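Local coordinates for ribosome-inactivating protein (Lychnis chalcedonica, PDB 2G5X) that belongs to the plant ribosome-inactivating protein family and is also known as lychnin, at residues A11-F16 / D179-R184; T58-F63 / S101-A106; R84-S89 / K150-K155; V128-L133 / L198-W203. All blocks are in the same frame, centred on the assembly; numbering follows the deposited sequence. Where two conformers were deposited one is given.

Contact 1 of 4, residues A11-F16 / D179-R184; sequences AKYSSF and DQVINR
V181 is the first residue of 179-184 to meet 11-16, and it packs on the hydroxyl end of Y13. V181 CG1 lies 3.5 Å from Y13 OH and 3.6 Å from Y13 CZ. V181 CG2 approaches the same oxygen, at 3.6 Å from Y13 OH. The two side chains cross at about a right angle. Y13 carries CG trans to the backbone N (chi1 173°), which directs its ring at helix 175-184. The buried phenol oxygen is satisfied by a hydrogen bond to the backbone O of M167. I182 follows. Its CG1 meets the edge of the Y13 ring, near the ring plane and 4.0 Å from Y13 CD2. The chain then runs on, extended, to S14, where I182 CD1 is only 3.2 Å from S14 OG. This is a tight methyl-to-hydroxyl contact, and the hydroxyl is hydrogen-bonded to E178 OE2. Segments 11-16 and 179-184 run nearly antiparallel, at 166°, and their axes come within 10.6 Å of each other. Y13 also packs on A171 of helix 154-173 and on the ring of W4 in strand 3-5, while V181 touches F190 in the loop beyond helix 175-184.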
loop_
_atom_site.group_PDB
_atom_site.type_symbol
_atom_site.label_atom_id
_atom_site.label_comp_id
_atom_site.label_asym_id
_atom_site.label_seq_id
_atom_site.Cartn_x
_atom_site.Cartn_y
_atom_site.Cartn_z
ATOM N N ALA A 11 -1.889 6.668 -16.638
ATOM C CA ALA A 11 -3.285 6.284 -16.816
ATOM C C ALA A 11 -3.527 4.931 -16.153
ATOM O O ALA A 11 -4.522 4.753 -15.449
ATOM C CB ALA A 11 -3.637 6.221 -18.304
ATOM N N LYS A 12 -2.612 3.987 -16.370
ATOM C CA LYS A 12 -2.733 2.654 -15.780
ATOM C C LYS A 12 -2.593 2.718 -14.261
ATOM O O LYS A 12 -3.220 1.947 -13.536
ATOM C CB LYS A 12 -1.673 1.712 -16.364
ATOM C CG LYS A 12 -1.915 1.325 -17.821
ATOM C CD LYS A 12 -3.234 0.581 -17.974
ATOM C CE LYS A 12 -3.475 0.136 -19.410
ATOM N NZ LYS A 12 -2.425 -0.808 -19.882
ATOM N N TYR A 13 -1.765 3.641 -13.785
ATOM C CA TYR A 13 -1.570 3.812 -12.351
ATOM C C TYR A 13 -2.879 4.297 -11.717
ATOM O O TYR A 13 -3.317 3.758 -10.700
ATOM C CB TYR A 13 -0.454 4.831 -12.094
ATOM C CG TYR A 13 -0.261 5.212 -10.639
ATOM C CD1 TYR A 13 0.178 4.278 -9.696
ATOM C CD2 TYR A 13 -0.494 6.518 -10.211
ATOM C CE1 TYR A 13 0.381 4.642 -8.358
ATOM C CE2 TYR A 13 -0.294 6.893 -8.881
ATOM C CZ TYR A 13 0.144 5.953 -7.962
ATOM O OH TYR A 13 0.345 6.333 -6.655
ATOM N N SER A 14 -3.498 5.308 -12.323
ATOM C CA SER A 14 -4.753 5.853 -11.804
ATOM C C SER A 14 -5.901 4.848 -11.856
ATOM O O SER A 14 -6.729 4.806 -10.948
ATOM C CB SER A 14 -5.150 7.125 -12.565
ATOM O OG SER A 14 -4.305 8.214 -12.226
ATOM N N SER A 15 -5.960 4.047 -12.916
ATOM C CA SER A 15 -7.026 3.053 -13.028
ATOM C C SER A 15 -6.824 1.983 -11.959
ATOM O O SER A 15 -7.785 1.484 -11.369
ATOM C CB SER A 15 -7.032 2.420 -14.423
ATOM O OG SER A 15 -7.083 3.407 -15.434
ATOM N N PHE A 16 -5.564 1.641 -11.715
ATOM C CA PHE A 16 -5.205 0.659 -10.701
ATOM C C PHE A 16 -5.702 1.142 -9.337
ATOM O O PHE A 16 -6.321 0.385 -8.589
ATOM C CB PHE A 16 -3.679 0.479 -10.687
ATOM C CG PHE A 16 -3.137 -0.070 -9.401
ATOM C CD1 PHE A 16 -3.417 -1.376 -9.004
ATOM C CD2 PHE A 16 -2.336 0.722 -8.588
ATOM C CE1 PHE A 16 -2.904 -1.884 -7.808
ATOM C CE2 PHE A 16 -1.819 0.226 -7.392
ATOM C CZ PHE A 16 -2.102 -1.078 -7.001
ATOM N N ASP A 179 -2.040 12.469 -7.191
ATOM C CA ASP A 179 -1.643 13.519 -8.121
ATOM C C ASP A 179 -0.146 13.815 -8.047
ATOM O O ASP A 179 0.492 14.074 -9.067
ATOM C CB ASP A 179 -2.442 14.795 -7.851
ATOM C CG ASP A 179 -3.728 14.851 -8.649
ATOM O OD1 ASP A 179 -4.493 15.830 -8.488
ATOM O OD2 ASP A 179 -3.978 13.912 -9.428
ATOM N N GLN A 180 0.421 13.775 -6.845
ATOM C CA GLN A 180 1.851 14.023 -6.702
ATOM C C GLN A 180 2.653 12.917 -7.394
ATOM O O GLN A 180 3.660 13.188 -8.049
ATOM C CB GLN A 180 2.236 14.112 -5.222
ATOM C CG GLN A 180 1.665 15.336 -4.512
ATOM C CD GLN A 180 2.209 16.641 -5.072
ATOM O OE1 GLN A 180 1.450 17.547 -5.426
ATOM N NE2 GLN A 180 3.528 16.744 -5.150
ATOM N N VAL A 181 2.207 11.670 -7.262
ATOM C CA VAL A 181 2.910 10.556 -7.894
ATOM C C VAL A 181 2.816 10.649 -9.418
ATOM O O VAL A 181 3.798 10.422 -10.128
ATOM C CB VAL A 181 2.344 9.195 -7.422
ATOM C CG1 VAL A 181 3.035 8.049 -8.161
ATOM C CG2 VAL A 181 2.549 9.051 -5.925
ATOM N N ILE A 182 1.633 10.989 -9.918
ATOM C CA ILE A 182 1.439 11.114 -11.358
ATOM C C ILE A 182 2.347 12.187 -11.960
ATOM O O ILE A 182 2.964 11.974 -13.007
ATOM C CB ILE A 182 -0.020 11.487 -11.698
ATOM C CG1 ILE A 182 -0.952 10.330 -11.348
ATOM C CG2 ILE A 182 -0.135 11.848 -13.174
ATOM C CD1 ILE A 182 -2.422 10.685 -11.446
ATOM N N ASN A 183 2.435 13.332 -11.290
ATOM C CA ASN A 183 3.236 14.444 -11.794
ATOM C C ASN A 183 4.733 14.408 -11.513
ATOM O O ASN A 183 5.515 14.959 -12.291
ATOM C CB ASN A 183 2.685 15.780 -11.270
ATOM C CG ASN A 183 1.322 16.122 -11.841
ATOM O OD1 ASN A 183 0.284 15.836 -11.238
ATOM N ND2 ASN A 183 1.317 16.738 -13.014
ATOM N N ARG A 184 5.134 13.757 -10.425
ATOM C CA ARG A 184 6.542 13.729 -10.041
ATOM C C ARG A 184 7.201 12.357 -9.926
ATOM O O ARG A 184 8.424 12.275 -9.784
ATOM C CB ARG A 184 6.705 14.449 -8.698
ATOM C CG ARG A 184 6.066 15.831 -8.634
ATOM C CD ARG A 184 5.892 16.292 -7.193
ATOM N NE ARG A 184 7.161 16.415 -6.479
ATOM C CZ ARG A 184 7.260 16.679 -5.178
ATOM N NH1 ARG A 184 6.163 16.847 -4.451
ATOM N NH2 ARG A 184 8.450 16.776 -4.604
#

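Contact 2 of 4, residues T58-F63 / S101-A106; sequences TITLAF and SIFTDA
This is a buried apolar contact between T60 and A62 of strand 58-64 and I102 and F103, where helix 99-102 ends. It lies on one face of the mixed sheet. A62 is the centre of it. Its methyl, CB, is 3.5 Å from F103 CZ and 3.7 Å from F103 CE1, approaching the ring obliquely. The same CB also meets I102 CG2, at 4.1 Å. That I102 methyl is shared, because it also sits over one face of the F103 ring, offset toward the rim and 4.2 Å above the plane. I102 and F103 therefore pack on each other as well as on the strand. T60 adds a backbone contact. Its carbonyl O lies 3.4 Å from F103 CE1, again obliquely to the ring. The T60 hydroxyl is engaged elsewhere: OG1 is hydrogen-bonded to N49 OD1 on strand 45-51. F103 is the first residue to leave helical geometry and also the first of a type I turn to A106. A106 N closes the turn on F103 O at 3.0 Å. F103 keeps CG beside its own backbone N (chi1 -73°), and the ring extends from the start of the turn to the strand. Strand 58-64 lies between strands 45-51 and 69-76. I102 also touches F45 and F87, and F103 touches Q74 and A85, so the pair spans several strands. From the same strand I59, L61 and F63 turn to the other face, where they pack on helix 154-173.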
loop_
_atom_site.group_PDB
_atom_site.type_symbol
_atom_site.label_atom_id
_atom_site.label_comp_id
_atom_site.label_asym_id
_atom_site.label_seq_id
_atom_site.Cartn_x
_atom_site.Cartn_y
_atom_site.Cartn_z
ATOM N N THR A 58 6.378 -11.157 -10.361
ATOM C CA THR A 58 5.240 -10.619 -9.629
ATOM C C THR A 58 5.301 -10.797 -8.116
ATOM O O THR A 58 5.677 -11.860 -7.620
ATOM C CB THR A 58 3.925 -11.277 -10.125
ATOM O OG1 THR A 58 3.771 -11.036 -11.530
ATOM C CG2 THR A 58 2.720 -10.717 -9.385
ATOM N N ILE A 59 4.946 -9.737 -7.394
ATOM C CA ILE A 59 4.870 -9.765 -5.936
ATOM C C ILE A 59 3.441 -9.354 -5.593
ATOM O O ILE A 59 2.940 -8.351 -6.105
ATOM C CB ILE A 59 5.856 -8.778 -5.269
ATOM C CG1 ILE A 59 7.287 -9.308 -5.396
ATOM C CG2 ILE A 59 5.493 -8.595 -3.793
ATOM C CD1 ILE A 59 8.340 -8.416 -4.751
ATOM N N THR A 60 2.779 -10.138 -4.747
ATOM C CA THR A 60 1.401 -9.845 -4.358
ATOM C C THR A 60 1.341 -9.288 -2.936
ATOM O O THR A 60 1.744 -9.953 -1.987
ATOM C CB THR A 60 0.519 -11.118 -4.444
ATOM O OG1 THR A 60 0.587 -11.655 -5.773
ATOM C CG2 THR A 60 -0.936 -10.792 -4.108
ATOM N N LEU A 61 0.841 -8.061 -2.804
ATOM C CA LEU A 61 0.719 -7.405 -1.504
ATOM C C LEU A 61 -0.629 -7.723 -0.868
ATOM O O LEU A 61 -1.629 -7.869 -1.568
ATOM C CB LEU A 61 0.822 -5.885 -1.664
ATOM C CG LEU A 61 2.043 -5.291 -2.366
ATOM C CD1 LEU A 61 1.865 -3.780 -2.505
ATOM C CD2 LEU A 61 3.292 -5.609 -1.571
ATOM N N ALA A 62 -0.659 -7.805 0.461
ATOM C CA ALA A 62 -1.902 -8.082 1.180
ATOM C C ALA A 62 -2.212 -6.949 2.155
ATOM O O ALA A 62 -1.418 -6.660 3.049
ATOM C CB ALA A 62 -1.798 -9.405 1.933
ATOM N N PHE A 63 -3.365 -6.305 1.975
ATOM C CA PHE A 63 -3.779 -5.203 2.846
ATOM C C PHE A 63 -5.013 -5.555 3.668
ATOM O O PHE A 63 -5.982 -6.100 3.133
ATOM C CB PHE A 63 -4.134 -3.948 2.034
ATOM C CG PHE A 63 -2.981 -3.340 1.290
ATOM C CD1 PHE A 63 -2.694 -3.731 -0.014
ATOM C CD2 PHE A 63 -2.199 -2.353 1.883
ATOM C CE1 PHE A 63 -1.645 -3.142 -0.722
ATOM C CE2 PHE A 63 -1.149 -1.760 1.189
ATOM C CZ PHE A 63 -0.872 -2.154 -0.118
ATOM N N SER A 101 -5.954 -18.605 3.282
ATOM C CA SER A 101 -7.211 -17.863 3.196
ATOM C C SER A 101 -6.946 -16.417 2.800
ATOM O O SER A 101 -7.835 -15.722 2.311
ATOM C CB SER A 101 -7.942 -17.891 4.540
ATOM O OG SER A 101 -7.451 -16.888 5.407
ATOM N N ILE A 102 -5.716 -15.971 3.026
ATOM C CA ILE A 102 -5.311 -14.610 2.697
ATOM C C ILE A 102 -4.670 -14.596 1.312
ATOM O O ILE A 102 -5.119 -13.881 0.418
ATOM C CB ILE A 102 -4.315 -14.075 3.740
ATOM C CG1 ILE A 102 -5.004 -14.010 5.108
ATOM C CG2 ILE A 102 -3.788 -12.712 3.313
ATOM C CD1 ILE A 102 -4.083 -13.657 6.254
ATOM N N PHE A 103 -3.615 -15.388 1.146
ATOM C CA PHE A 103 -2.929 -15.501 -0.140
ATOM C C PHE A 103 -3.490 -16.728 -0.846
ATOM O O PHE A 103 -2.970 -17.837 -0.718
ATOM C CB PHE A 103 -1.419 -15.644 0.064
ATOM C CG PHE A 103 -0.745 -14.376 0.506
ATOM C CD1 PHE A 103 -0.641 -13.289 -0.361
ATOM C CD2 PHE A 103 -0.220 -14.262 1.786
ATOM C CE1 PHE A 103 -0.019 -12.109 0.046
ATOM C CE2 PHE A 103 0.405 -13.084 2.201
ATOM C CZ PHE A 103 0.504 -12.006 1.327
ATOM N N THR A 104 -4.570 -16.503 -1.583
ATOM C CA THR A 104 -5.278 -17.542 -2.320
ATOM C C THR A 104 -4.419 -18.560 -3.064
ATOM O O THR A 104 -4.729 -19.749 -3.064
ATOM C CB THR A 104 -6.235 -16.914 -3.355
ATOM O OG1 THR A 104 -6.959 -15.838 -2.750
ATOM C CG2 THR A 104 -7.221 -17.957 -3.865
ATOM N N ASP A 105 -3.343 -18.097 -3.693
ATOM C CA ASP A 105 -2.494 -18.986 -4.484
ATOM C C ASP A 105 -1.224 -19.505 -3.816
ATOM O O ASP A 105 -0.466 -20.258 -4.432
ATOM C CB ASP A 105 -2.116 -18.291 -5.797
ATOM C CG ASP A 105 -3.322 -17.739 -6.534
ATOM O OD1 ASP A 105 -4.270 -18.515 -6.783
ATOM O OD2 ASP A 105 -3.320 -16.532 -6.869
ATOM N N ALA A 106 -0.992 -19.120 -2.566
ATOM C CA ALA A 106 0.213 -19.551 -1.851
ATOM C C ALA A 106 0.371 -21.069 -1.778
ATOM O O ALA A 106 -0.587 -21.792 -1.493
ATOM C CB ALA A 106 0.223 -18.964 -0.441
#

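Contact 3 of 4, residues R84-S89 / K150-K155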
loop_
_atom_site.group_PDB
_atom_site.type_symbol
_atom_site.label_atom_id
_atom_site.label_comp_id
_atom_site.label_asym_id
_atom_site.label_seq_id
_atom_site.Cartn_x
_atom_site.Cartn_y
_atom_site.Cartn_z
ATOM N N ARG A 84 5.394 -18.400 -2.096
ATOM C CA ARG A 84 5.502 -18.396 -0.634
ATOM C C ARG A 84 4.885 -17.153 0.012
ATOM O O ARG A 84 5.066 -16.034 -0.471
ATOM C CB ARG A 84 6.976 -18.513 -0.212
ATOM C CG ARG A 84 7.849 -17.345 -0.656
ATOM C CD ARG A 84 9.321 -17.524 -0.282
ATOM N NE ARG A 84 10.115 -16.416 -0.809
ATOM C CZ ARG A 84 11.443 -16.384 -0.856
ATOM N NH1 ARG A 84 12.158 -17.407 -0.399
ATOM N NH2 ARG A 84 12.058 -15.329 -1.378
ATOM N N ALA A 85 4.164 -17.365 1.110
ATOM C CA ALA A 85 3.513 -16.274 1.840
ATOM C C ALA A 85 4.420 -15.747 2.946
ATOM O O ALA A 85 4.842 -16.503 3.819
ATOM C CB ALA A 85 2.195 -16.762 2.440
ATOM N N ASN A 86 4.699 -14.444 2.915
ATOM C CA ASN A 86 5.572 -13.801 3.902
ATOM C C ASN A 86 4.819 -12.750 4.724
ATOM O O ASN A 86 4.318 -11.771 4.172
ATOM C CB ASN A 86 6.743 -13.111 3.192
ATOM C CG ASN A 86 7.419 -14.000 2.165
ATOM O OD1 ASN A 86 8.186 -14.898 2.510
ATOM N ND2 ASN A 86 7.129 -13.754 0.888
ATOM N N PHE A 87 4.751 -12.939 6.039
ATOM C CA PHE A 87 4.066 -11.979 6.906
ATOM C C PHE A 87 5.038 -11.184 7.771
ATOM O O PHE A 87 6.077 -11.702 8.181
ATOM C CB PHE A 87 3.079 -12.691 7.833
ATOM C CG PHE A 87 1.905 -13.286 7.123
ATOM C CD1 PHE A 87 1.809 -14.662 6.937
ATOM C CD2 PHE A 87 0.901 -12.465 6.622
ATOM C CE1 PHE A 87 0.721 -15.214 6.256
ATOM C CE2 PHE A 87 -0.188 -13.004 5.941
ATOM C CZ PHE A 87 -0.279 -14.383 5.757
ATOM N N PHE A 88 4.702 -9.925 8.044
ATOM C CA PHE A 88 5.547 -9.098 8.897
ATOM C C PHE A 88 5.612 -9.791 10.259
ATOM O O PHE A 88 4.688 -10.512 10.640
ATOM C CB PHE A 88 4.969 -7.680 9.027
ATOM C CG PHE A 88 5.202 -6.817 7.814
ATOM C CD1 PHE A 88 4.136 -6.209 7.155
ATOM C CD2 PHE A 88 6.493 -6.614 7.329
ATOM C CE1 PHE A 88 4.352 -5.410 6.030
ATOM C CE2 PHE A 88 6.719 -5.819 6.205
ATOM C CZ PHE A 88 5.648 -5.215 5.554
ATOM N N SER A 89 6.704 -9.576 10.985
ATOM C CA SER A 89 6.900 -10.219 12.278
ATOM C C SER A 89 5.787 -10.007 13.297
ATOM O O SER A 89 5.549 -10.879 14.132
ATOM C CB SER A 89 8.234 -9.777 12.885
ATOM O OG SER A 89 8.222 -8.395 13.193
ATOM N N LYS A 150 14.752 -13.652 -3.337
ATOM C CA LYS A 150 16.064 -13.664 -2.698
ATOM C C LYS A 150 16.008 -13.857 -1.188
ATOM O O LYS A 150 14.941 -14.073 -0.609
ATOM C CB LYS A 150 16.795 -12.358 -3.008
ATOM C CG LYS A 150 17.002 -12.110 -4.493
ATOM C CD LYS A 150 17.677 -10.776 -4.742
ATOM C CE LYS A 150 17.932 -10.571 -6.226
ATOM N NZ LYS A 150 18.615 -9.278 -6.492
ATOM N N VAL A 151 17.180 -13.805 -0.562
ATOM C CA VAL A 151 17.280 -13.915 0.885
ATOM C C VAL A 151 16.838 -12.545 1.391
ATOM O O VAL A 151 17.323 -11.517 0.913
ATOM C CB VAL A 151 18.733 -14.180 1.332
ATOM C CG1 VAL A 151 18.847 -14.037 2.841
ATOM C CG2 VAL A 151 19.163 -15.572 0.900
ATOM N N PHE A 152 15.915 -12.534 2.345
ATOM C CA PHE A 152 15.381 -11.290 2.894
ATOM C C PHE A 152 16.230 -10.669 4.001
ATOM O O PHE A 152 16.667 -11.359 4.920
ATOM C CB PHE A 152 13.977 -11.528 3.460
ATOM C CG PHE A 152 12.972 -11.994 2.446
ATOM C CD1 PHE A 152 11.935 -12.844 2.825
ATOM C CD2 PHE A 152 13.039 -11.570 1.122
ATOM C CE1 PHE A 152 10.984 -13.265 1.903
ATOM C CE2 PHE A 152 12.091 -11.985 0.192
ATOM C CZ PHE A 152 11.059 -12.835 0.582
ATOM N N THR A 153 16.453 -9.362 3.904
ATOM C CA THR A 153 17.184 -8.631 4.930
ATOM C C THR A 153 16.199 -7.580 5.430
ATOM O O THR A 153 15.305 -7.164 4.688
ATOM C CB THR A 153 18.439 -7.909 4.381
ATOM O OG1 THR A 153 18.043 -6.890 3.457
ATOM C CG2 THR A 153 19.367 -8.896 3.689
ATOM N N GLY A 154 16.348 -7.161 6.682
ATOM C CA GLY A 154 15.449 -6.159 7.225
ATOM C C GLY A 154 15.381 -4.905 6.368
ATOM O O GLY A 154 14.299 -4.379 6.106
ATOM N N LYS A 155 16.538 -4.429 5.916
ATOM C CA LYS A 155 16.590 -3.221 5.102
ATOM C C LYS A 155 15.879 -3.333 3.755
ATOM O O LYS A 155 15.056 -2.481 3.412
ATOM C CB LYS A 155 18.041 -2.793 4.870
ATOM C CG LYS A 155 18.152 -1.502 4.069
ATOM C CD LYS A 155 19.593 -1.147 3.736
ATOM C CE LYS A 155 19.638 0.072 2.826
ATOM N NZ LYS A 155 21.027 0.457 2.449
#
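R84 reaches toward both K150 and F152. Its CG takes the crowded position between the backbone N and the carbonyl carbon (chi1 63°), and the chain is then extended out to NE. R84 NH2 gives a hydrogen bond to the backbone O of K150, 3.2 Å long with an N-H...O angle of 142°. The donor is tilted from the carbonyl plane, and the oxygen lies somewhat out of the guanidinium plane. The same NH2 is 3.3 Å from F152 CZ. F152 CE1 lies over one face of the guanidinium, offset toward its rim, and the two flat groups are steeply inclined. Nearer the chain, R84 NE makes a salt bridge to D75 OD1, which probably helps to hold the group in place. Strand 83-87 pairs antiparallel with 69-76, home of D75, and parallel with 108-109. Facing it is the loop that leads into helix 154-173, whose N-cap is T153, with OG1 hydrogen-bonded to N156 N. Two residues on from R84, N86 points to the same side. N86 OD1 meets the edge of the F152 ring in its plane, 3.3 Å from F152 CE1. Amide and ring stand almost perpendicular, at 87°. The amide nitrogen, N86 ND2, is hydrogen-bonded twice, which fixes the amide's rotation: to F73 O and to D75 OD1, the same oxygen that R84 NE uses.

Contact 4 of 4, residues V128-L133 / L198-W203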
loop_
_atom_site.group_PDB
_atom_site.type_symbol
_atom_site.label_atom_id
_atom_site.label_comp_id
_atom_site.label_asym_id
_atom_site.label_seq_id
_atom_site.Cartn_x
_atom_site.Cartn_y
_atom_site.Cartn_z
ATOM N N VAL A 128 15.760 5.019 6.796
ATOM C CA VAL A 128 15.332 6.265 6.158
ATOM C C VAL A 128 13.898 6.604 6.573
ATOM O O VAL A 128 13.080 5.711 6.807
ATOM C CB VAL A 128 15.424 6.169 4.609
ATOM C CG1 VAL A 128 14.405 5.180 4.080
ATOM C CG2 VAL A 128 15.223 7.541 3.984
ATOM N N SER A 129 13.596 7.895 6.659
ATOM C CA SER A 129 12.272 8.356 7.067
ATOM C C SER A 129 11.242 8.404 5.941
ATOM O O SER A 129 11.593 8.414 4.758
ATOM C CB SER A 129 12.379 9.752 7.677
ATOM O OG SER A 129 12.811 10.685 6.699
ATOM N N ARG A 130 9.968 8.439 6.327
ATOM C CA ARG A 130 8.864 8.521 5.373
ATOM C C ARG A 130 9.041 9.792 4.556
ATOM O O ARG A 130 8.778 9.818 3.356
ATOM C CB ARG A 130 7.515 8.614 6.099
ATOM C CG ARG A 130 7.064 7.361 6.821
ATOM C CD ARG A 130 5.929 7.671 7.802
ATOM N NE ARG A 130 4.683 8.080 7.152
ATOM C CZ ARG A 130 3.628 8.566 7.803
ATOM N NH1 ARG A 130 3.669 8.707 9.122
ATOM N NH2 ARG A 130 2.529 8.909 7.142
ATOM N N GLU A 131 9.486 10.849 5.230
ATOM C CA GLU A 131 9.677 12.145 4.593
ATOM C C GLU A 131 10.719 12.202 3.482
ATOM O O GLU A 131 10.498 12.873 2.472
ATOM C CB GLU A 131 10.005 13.210 5.644
ATOM C CG GLU A 131 8.826 13.602 6.522
ATOM C CD GLU A 131 8.732 12.779 7.793
ATOM O OE1 GLU A 131 9.240 11.637 7.811
ATOM O OE2 GLU A 131 8.137 13.277 8.773
ATOM N N LYS A 132 11.845 11.512 3.643
ATOM C CA LYS A 132 12.866 11.579 2.605
ATOM C C LYS A 132 13.100 10.330 1.766
ATOM O O LYS A 132 14.009 10.301 0.941
ATOM C CB LYS A 132 14.192 12.079 3.192
ATOM C CG LYS A 132 14.889 11.170 4.178
ATOM C CD LYS A 132 16.039 11.944 4.823
ATOM C CE LYS A 132 16.991 11.048 5.589
ATOM N NZ LYS A 132 17.694 10.094 4.694
ATOM N N LEU A 133 12.278 9.306 1.966
ATOM C CA LEU A 133 12.400 8.082 1.179
ATOM C C LEU A 133 12.135 8.412 -0.294
ATOM O O LEU A 133 11.139 9.064 -0.619
ATOM C CB LEU A 133 11.383 7.045 1.663
ATOM C CG LEU A 133 11.195 5.786 0.810
ATOM C CD1 LEU A 133 12.485 4.987 0.750
ATOM C CD2 LEU A 133 10.073 4.950 1.403
ATOM N N LEU A 198 2.190 14.731 7.373
ATOM C CA LEU A 198 1.193 15.137 8.365
ATOM C C LEU A 198 -0.214 14.955 7.792
ATOM O O LEU A 198 -1.150 14.589 8.509
ATOM C CB LEU A 198 1.407 16.597 8.771
ATOM C CG LEU A 198 0.506 17.134 9.888
ATOM C CD1 LEU A 198 0.686 16.297 11.150
ATOM C CD2 LEU A 198 0.855 18.591 10.162
ATOM N N LEU A 199 -0.359 15.222 6.497
ATOM C CA LEU A 199 -1.646 15.055 5.832
ATOM C C LEU A 199 -2.071 13.590 5.954
ATOM O O LEU A 199 -3.211 13.289 6.317
ATOM C CB LEU A 199 -1.527 15.438 4.353
ATOM C CG LEU A 199 -2.726 15.134 3.454
ATOM C CD1 LEU A 199 -3.969 15.882 3.942
ATOM C CD2 LEU A 199 -2.387 15.539 2.030
ATOM N N GLU A 200 -1.143 12.690 5.642
ATOM C CA GLU A 200 -1.396 11.254 5.722
ATOM C C GLU A 200 -1.825 10.848 7.129
ATOM O O GLU A 200 -2.731 10.035 7.300
ATOM C CB GLU A 200 -0.140 10.469 5.326
ATOM C CG GLU A 200 0.183 10.522 3.836
ATOM C CD GLU A 200 1.528 9.897 3.494
ATOM O OE1 GLU A 200 1.825 9.751 2.290
ATOM O OE2 GLU A 200 2.290 9.558 4.422
ATOM N N ASN A 201 -1.169 11.409 8.139
ATOM C CA ASN A 201 -1.506 11.080 9.519
ATOM C C ASN A 201 -2.938 11.460 9.886
ATOM O O ASN A 201 -3.532 10.856 10.781
ATOM C CB ASN A 201 -0.547 11.775 10.490
ATOM C CG ASN A 201 0.868 11.236 10.400
ATOM O OD1 ASN A 201 1.105 10.167 9.841
ATOM N ND2 ASN A 201 1.815 11.970 10.972
ATOM N N ASN A 202 -3.490 12.452 9.187
ATOM C CA ASN A 202 -4.846 12.930 9.457
ATOM C C ASN A 202 -5.956 12.289 8.616
ATOM O O ASN A 202 -7.037 12.864 8.476
ATOM C CB ASN A 202 -4.909 14.454 9.277
ATOM C CG ASN A 202 -4.332 15.211 10.463
ATOM O OD1 ASN A 202 -3.125 15.457 10.543
ATOM N ND2 ASN A 202 -5.201 15.578 11.397
ATOM N N TRP A 203 -5.705 11.103 8.070
ATOM C CA TRP A 203 -6.714 10.433 7.252
ATOM C C TRP A 203 -8.034 10.244 8.004
ATOM O O TRP A 203 -9.107 10.524 7.467
ATOM C CB TRP A 203 -6.188 9.074 6.765
ATOM C CG TRP A 203 -7.161 8.307 5.906
ATOM C CD1 TRP A 203 -7.956 8.811 4.913
ATOM C CD2 TRP A 203 -7.410 6.896 5.940
ATOM N NE1 TRP A 203 -8.683 7.801 4.327
ATOM C CE2 TRP A 203 -8.366 6.615 4.937
ATOM C CE3 TRP A 203 -6.915 5.840 6.719
ATOM C CZ2 TRP A 203 -8.838 5.322 4.694
ATOM C CZ3 TRP A 203 -7.386 4.551 6.477
ATOM C CH2 TRP A 203 -8.337 4.306 5.470
#
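R130 puts the edge of its guanidinium against E200 and N201. R130 NH2 gives a salt-bridging hydrogen bond to E200 OE2, 2.8 Å long. The carboxylate receives it on the anti lone pair of OE2, turned away from its other oxygen, and the two flat groups are nearly coplanar. R130 NH1 bonds to N201 OD1 at 3.0 Å and 156°. This bond lies in the carbonyl plane, on a lone pair, and close to the guanidinium plane. R130 NH2 adds a weak bond to the same N201 OD1, at 3.3 Å, so the amide oxygen is shared by both terminal nitrogens. A bend at chi3 (67°) turns the arginine end to the helix. The contact ties the loop between helices 119-126 and 137-145 to the last turn of helix 193-201. E131 shares a backbone hydrogen bond with G193, at the start of helix 193-201. The guanidinium also makes a cation-pi contact with Y119, and its NH2 has a long, weak ion pair with E170 OE2, which also lies close to E200 OE2. At the backbone, R130 N is hydrogen-bonded to Q123 OE1. Past the end of the helix, N202 N bonds to L199 O at 3.0 Å and weakly to L198 O.

How the contacts relate
Contacts 2 and 3 are the pair that touch. Their centres are 14 Å apart, and both reach the same sheet. F103 CD2 of contact 2 lies 3.5 Å from A85 CB of contact 3, and I102 CD1 lies 3.9 Å from F87 CZ. Contacts 1 and 4 touch none of the others; the centre of contact 1 is about 28 Å from that of contact 3, across the chain's centre. Contact 4 is about 19 Å from contact 1, centre to centre, and the helices 175-184 and 193-201 that they use are consecutive. Helix 154-173 runs past all four: it packs against side chains of contacts 1 and 2 and on L133 of contact 4, and it begins in 150-155.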